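Local structure of prolyl-tRNA synthetase (Naegleria fowleri, 6UYH) at residues M435-Y449 and Y495-F509. The protein probably catalyses the ATP-dependent attachment of proline to its tRNA, and is held here with the inhibitor halofuginone and an ATP analogue. Residues are numbered along the deposited sequence; the frame is centred on the assembly and turned at random.
Sequences MCLIPWHESKAAEEY and YPEEAHKKPNCWALF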
# COMPACT_ATOMS: atom_id res chain seq x y z
N MET A 435 -1.50 34.98 9.24
CA MET A 435 -2.85 34.51 9.50
C MET A 435 -3.50 35.44 10.51
O MET A 435 -2.81 36.03 11.35
CB MET A 435 -2.83 33.08 10.03
CG MET A 435 -2.11 32.12 9.11
SD MET A 435 -2.36 30.42 9.65
CE MET A 435 -1.13 30.30 10.94
N CYS A 436 -4.82 35.57 10.41
CA CYS A 436 -5.56 36.58 11.15
C CYS A 436 -6.66 35.93 11.98
O CYS A 436 -7.43 35.13 11.46
CB CYS A 436 -6.19 37.60 10.20
SG CYS A 436 -4.99 38.39 9.11
N LEU A 437 -6.74 36.31 13.25
CA LEU A 437 -7.84 35.92 14.11
C LEU A 437 -8.87 37.05 14.08
O LEU A 437 -8.54 38.19 14.44
CB LEU A 437 -7.38 35.65 15.54
CG LEU A 437 -6.74 34.32 15.90
CD1 LEU A 437 -6.07 34.44 17.27
CD2 LEU A 437 -7.77 33.20 15.89
N ILE A 438 -10.08 36.74 13.62
CA ILE A 438 -11.08 37.79 13.47
C ILE A 438 -12.30 37.47 14.33
O ILE A 438 -12.61 36.29 14.57
CB ILE A 438 -11.49 37.98 12.00
CG1 ILE A 438 -12.22 36.75 11.45
CG2 ILE A 438 -10.28 38.31 11.15
CD1 ILE A 438 -12.99 37.02 10.17
N PRO A 439 -13.02 38.48 14.81
CA PRO A 439 -14.33 38.23 15.41
C PRO A 439 -15.23 37.58 14.37
O PRO A 439 -15.22 37.97 13.20
CB PRO A 439 -14.84 39.63 15.80
CG PRO A 439 -13.80 40.59 15.42
CD PRO A 439 -12.76 39.92 14.60
N TRP A 440 -15.99 36.58 14.80
CA TRP A 440 -16.69 35.75 13.83
C TRP A 440 -18.09 35.44 14.33
O TRP A 440 -18.28 35.12 15.50
CB TRP A 440 -15.90 34.45 13.61
CG TRP A 440 -16.53 33.51 12.64
CD1 TRP A 440 -16.95 32.24 12.89
CD2 TRP A 440 -16.81 33.76 11.26
NE1 TRP A 440 -17.48 31.68 11.76
CE2 TRP A 440 -17.40 32.59 10.73
CE3 TRP A 440 -16.61 34.84 10.41
CZ2 TRP A 440 -17.80 32.48 9.40
CZ3 TRP A 440 -17.02 34.74 9.08
CH2 TRP A 440 -17.61 33.57 8.59
N HIS A 441 -19.08 35.57 13.44
CA HIS A 441 -20.38 34.93 13.62
C HIS A 441 -20.63 34.11 12.36
O HIS A 441 -20.60 34.65 11.25
CB HIS A 441 -21.50 35.95 13.84
CG HIS A 441 -22.80 35.31 14.22
ND1 HIS A 441 -23.45 35.59 15.40
CD2 HIS A 441 -23.56 34.39 13.58
CE1 HIS A 441 -24.56 34.88 15.47
NE2 HIS A 441 -24.65 34.14 14.38
N GLU A 442 -20.89 32.82 12.54
CA GLU A 442 -20.96 31.90 11.41
C GLU A 442 -21.99 32.35 10.38
O GLU A 442 -23.14 32.66 10.71
CB GLU A 442 -21.30 30.49 11.91
CG GLU A 442 -21.56 29.49 10.78
CD GLU A 442 -20.35 29.31 9.85
OE1 GLU A 442 -19.22 29.17 10.36
OE2 GLU A 442 -20.55 29.32 8.62
N SER A 443 -21.56 32.37 9.12
CA SER A 443 -22.38 32.81 8.00
C SER A 443 -21.66 32.55 6.69
O SER A 443 -20.54 33.03 6.50
CB SER A 443 -22.70 34.30 8.13
OG SER A 443 -23.20 34.83 6.92
N LYS A 444 -22.28 31.79 5.78
CA LYS A 444 -21.68 31.61 4.45
C LYS A 444 -21.53 32.95 3.74
O LYS A 444 -20.51 33.20 3.07
CB LYS A 444 -22.54 30.66 3.61
CG LYS A 444 -22.50 29.21 4.07
CD LYS A 444 -23.42 28.35 3.21
CE LYS A 444 -23.28 26.87 3.56
NZ LYS A 444 -24.24 26.02 2.80
N ALA A 445 -22.52 33.83 3.87
CA ALA A 445 -22.48 35.12 3.19
C ALA A 445 -21.36 36.00 3.73
O ALA A 445 -20.70 36.72 2.97
CB ALA A 445 -23.83 35.82 3.31
N ALA A 446 -21.15 35.99 5.06
CA ALA A 446 -20.04 36.76 5.62
C ALA A 446 -18.71 36.25 5.09
O ALA A 446 -17.83 37.03 4.72
CB ALA A 446 -20.07 36.71 7.14
N GLU A 447 -18.55 34.92 5.03
CA GLU A 447 -17.30 34.37 4.54
C GLU A 447 -17.07 34.75 3.08
O GLU A 447 -15.94 35.06 2.68
CB GLU A 447 -17.30 32.85 4.71
CG GLU A 447 -16.04 32.18 4.22
CD GLU A 447 -15.94 30.73 4.65
OE1 GLU A 447 -16.70 30.31 5.55
OE2 GLU A 447 -15.08 30.02 4.07
N GLU A 448 -18.12 34.71 2.26
CA GLU A 448 -17.98 35.10 0.86
C GLU A 448 -17.63 36.58 0.73
O GLU A 448 -16.80 36.96 -0.10
CB GLU A 448 -19.26 34.77 0.10
CG GLU A 448 -19.26 35.22 -1.36
CD GLU A 448 -18.19 34.54 -2.20
OE1 GLU A 448 -17.78 33.40 -1.87
OE2 GLU A 448 -17.75 35.16 -3.20
N TYR A 449 -18.26 37.42 1.55
CA TYR A 449 -17.92 38.84 1.57
C TYR A 449 -16.44 39.05 1.88
O TYR A 449 -15.75 39.81 1.19
CB TYR A 449 -18.79 39.56 2.58
CG TYR A 449 -18.45 41.02 2.77
CD1 TYR A 449 -18.96 41.98 1.91
CD2 TYR A 449 -17.62 41.43 3.81
CE1 TYR A 449 -18.67 43.32 2.08
CE2 TYR A 449 -17.32 42.77 3.98
CZ TYR A 449 -17.84 43.71 3.11
OH TYR A 449 -17.55 45.05 3.26
N TYR A 495 -18.83 41.64 8.15
CA TYR A 495 -19.77 41.76 7.05
C TYR A 495 -20.84 42.77 7.44
O TYR A 495 -21.70 42.44 8.28
CB TYR A 495 -20.39 40.39 6.75
CG TYR A 495 -21.37 40.33 5.60
CD1 TYR A 495 -21.29 41.21 4.52
CD2 TYR A 495 -22.37 39.36 5.58
CE1 TYR A 495 -22.20 41.13 3.47
CE2 TYR A 495 -23.27 39.28 4.54
CZ TYR A 495 -23.18 40.16 3.49
OH TYR A 495 -24.09 40.07 2.46
N PRO A 496 -20.84 43.99 6.87
CA PRO A 496 -21.76 45.02 7.37
C PRO A 496 -23.23 44.67 7.24
O PRO A 496 -24.04 45.11 8.07
CB PRO A 496 -21.41 46.25 6.52
CG PRO A 496 -20.02 46.00 6.07
CD PRO A 496 -19.93 44.52 5.85
N GLU A 497 -23.62 43.90 6.21
CA GLU A 497 -25.00 43.47 6.09
C GLU A 497 -25.45 42.62 7.26
O GLU A 497 -26.65 42.52 7.52
CB GLU A 497 -25.21 42.69 4.79
CG GLU A 497 -25.06 43.54 3.54
CD GLU A 497 -25.98 44.74 3.55
OE1 GLU A 497 -27.18 44.56 3.88
OE2 GLU A 497 -25.51 45.85 3.26
N GLU A 498 -24.52 42.00 7.98
CA GLU A 498 -24.86 41.17 9.13
C GLU A 498 -24.33 41.77 10.44
O GLU A 498 -23.98 41.03 11.36
CB GLU A 498 -24.36 39.75 8.93
CG GLU A 498 -25.18 39.03 7.86
CD GLU A 498 -24.71 37.62 7.56
OE1 GLU A 498 -23.65 37.19 8.06
OE2 GLU A 498 -25.42 36.93 6.79
N ALA A 499 -24.31 43.10 10.53
CA ALA A 499 -23.95 43.73 11.80
C ALA A 499 -24.84 43.25 12.94
O ALA A 499 -24.41 43.24 14.10
CB ALA A 499 -24.00 45.25 11.65
N HIS A 500 -26.07 42.83 12.63
CA HIS A 500 -27.01 42.33 13.63
C HIS A 500 -26.70 40.92 14.10
O HIS A 500 -27.38 40.43 15.01
CB HIS A 500 -28.45 42.37 13.09
CG HIS A 500 -28.65 41.56 11.84
ND1 HIS A 500 -28.27 42.01 10.59
CD2 HIS A 500 -29.18 40.33 11.65
CE1 HIS A 500 -28.55 41.09 9.69
NE2 HIS A 500 -29.11 40.06 10.30
N LYS A 501 -25.71 40.25 13.51
CA LYS A 501 -25.29 38.93 13.97
C LYS A 501 -23.99 39.12 14.76
O LYS A 501 -22.92 39.29 14.18
CB LYS A 501 -25.11 37.96 12.80
CG LYS A 501 -26.41 37.73 12.05
CD LYS A 501 -26.27 36.59 11.05
CE LYS A 501 -27.62 36.22 10.46
NZ LYS A 501 -27.48 35.15 9.44
N LYS A 502 -24.12 39.11 16.08
CA LYS A 502 -23.03 39.54 16.95
C LYS A 502 -21.92 38.50 16.94
O LYS A 502 -22.20 37.30 17.05
CB LYS A 502 -23.56 39.74 18.37
CG LYS A 502 -22.56 40.24 19.40
CD LYS A 502 -23.28 40.39 20.76
CE LYS A 502 -22.48 41.22 21.75
NZ LYS A 502 -21.16 40.59 22.06
N PRO A 503 -20.66 38.90 16.81
CA PRO A 503 -19.57 37.91 16.89
C PRO A 503 -19.61 37.16 18.22
O PRO A 503 -19.82 37.76 19.28
CB PRO A 503 -18.31 38.77 16.75
CG PRO A 503 -18.76 39.97 15.94
CD PRO A 503 -20.17 40.25 16.45
N ASN A 504 -19.44 35.83 18.16
CA ASN A 504 -19.47 35.02 19.37
C ASN A 504 -18.33 34.01 19.44
O ASN A 504 -18.36 33.12 20.30
CB ASN A 504 -20.82 34.30 19.54
CG ASN A 504 -21.20 33.40 18.38
OD1 ASN A 504 -20.41 33.15 17.46
ND2 ASN A 504 -22.44 32.90 18.41
N CYS A 505 -17.33 34.14 18.58
CA CYS A 505 -16.10 33.36 18.68
C CYS A 505 -15.06 34.04 17.80
O CYS A 505 -15.34 35.05 17.15
CB CYS A 505 -16.31 31.90 18.26
SG CYS A 505 -16.78 31.72 16.54
N TRP A 506 -13.85 33.47 17.79
CA TRP A 506 -12.78 33.92 16.93
C TRP A 506 -12.54 32.89 15.84
O TRP A 506 -12.51 31.68 16.13
CB TRP A 506 -11.48 34.13 17.72
CG TRP A 506 -11.53 35.27 18.69
CD1 TRP A 506 -11.90 35.20 20.00
CD2 TRP A 506 -11.17 36.63 18.44
NE1 TRP A 506 -11.79 36.44 20.59
CE2 TRP A 506 -11.35 37.34 19.65
CE3 TRP A 506 -10.72 37.32 17.31
CZ2 TRP A 506 -11.09 38.71 19.76
CZ3 TRP A 506 -10.46 38.69 17.42
CH2 TRP A 506 -10.65 39.36 18.63
N ALA A 507 -12.38 33.35 14.61
CA ALA A 507 -12.05 32.48 13.49
C ALA A 507 -10.68 32.84 12.91
O ALA A 507 -10.30 34.02 12.85
CB ALA A 507 -13.12 32.57 12.39
N LEU A 508 -9.97 31.82 12.46
CA LEU A 508 -8.68 32.00 11.80
C LEU A 508 -8.91 32.07 10.29
O LEU A 508 -9.49 31.15 9.69
CB LEU A 508 -7.74 30.85 12.16
CG LEU A 508 -6.25 31.03 11.87
CD1 LEU A 508 -5.64 32.09 12.77
CD2 LEU A 508 -5.51 29.67 12.01
N PHE A 509 -8.50 33.18 9.69
CA PHE A 509 -8.60 33.43 8.26
C PHE A 509 -7.20 33.69 7.71
O PHE A 509 -6.33 34.22 8.41
CB PHE A 509 -9.48 34.67 7.96
CG PHE A 509 -10.95 34.35 7.85
CD1 PHE A 509 -11.67 33.95 8.97
CD2 PHE A 509 -11.61 34.47 6.63
CE1 PHE A 509 -13.02 33.67 8.88
CE2 PHE A 509 -12.97 34.18 6.53
CZ PHE A 509 -13.67 33.78 7.66
O HOH W 1 -22.30 36.71 10.30
O HOH W 2 -20.99 31.66 15.23
O HOH W 3 -25.74 32.90 10.71
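W440 lays its indole over A507, whose CB sits 3.5 Å from W440 CG; the small methyl suits this place, since it can meet the face of the five-membered ring in a CH-pi contact. With CG anti to the backbone N (chi1 180°), the indole brings its edge to C505 SG and its benzene ring to F509, the planes inclined at 55°. On the same face, the slim end of I438, CD1, rides over the F509 ring, 3.9 Å from its centroid. The strands that carry these side chains, 435-440 and 505-509, pair antiparallel until N504 and C505 both face W440, a classic beta bulge. H441 offers a flat face and an in-plane N-H: K501 CB is centred over the imidazole, while H441 ND1 donates to K502 O at 2.7 Å, above the carbonyl plane. The hydroxyl of S443 caps helix 444-457 by accepting from A446 N, and this OG is also hydrogen-bonded to E498 OE1 at 2.7 Å, on that oxygen's syn lone pair. Beyond, Y495 CD1 lies over the Y449 ring, 3.3 Å from Y449 CG. Backbone bonds and an apolar face thus hold the strands together, while the E498 carboxylate would probably be stabilised by the positive end of the helix dipole.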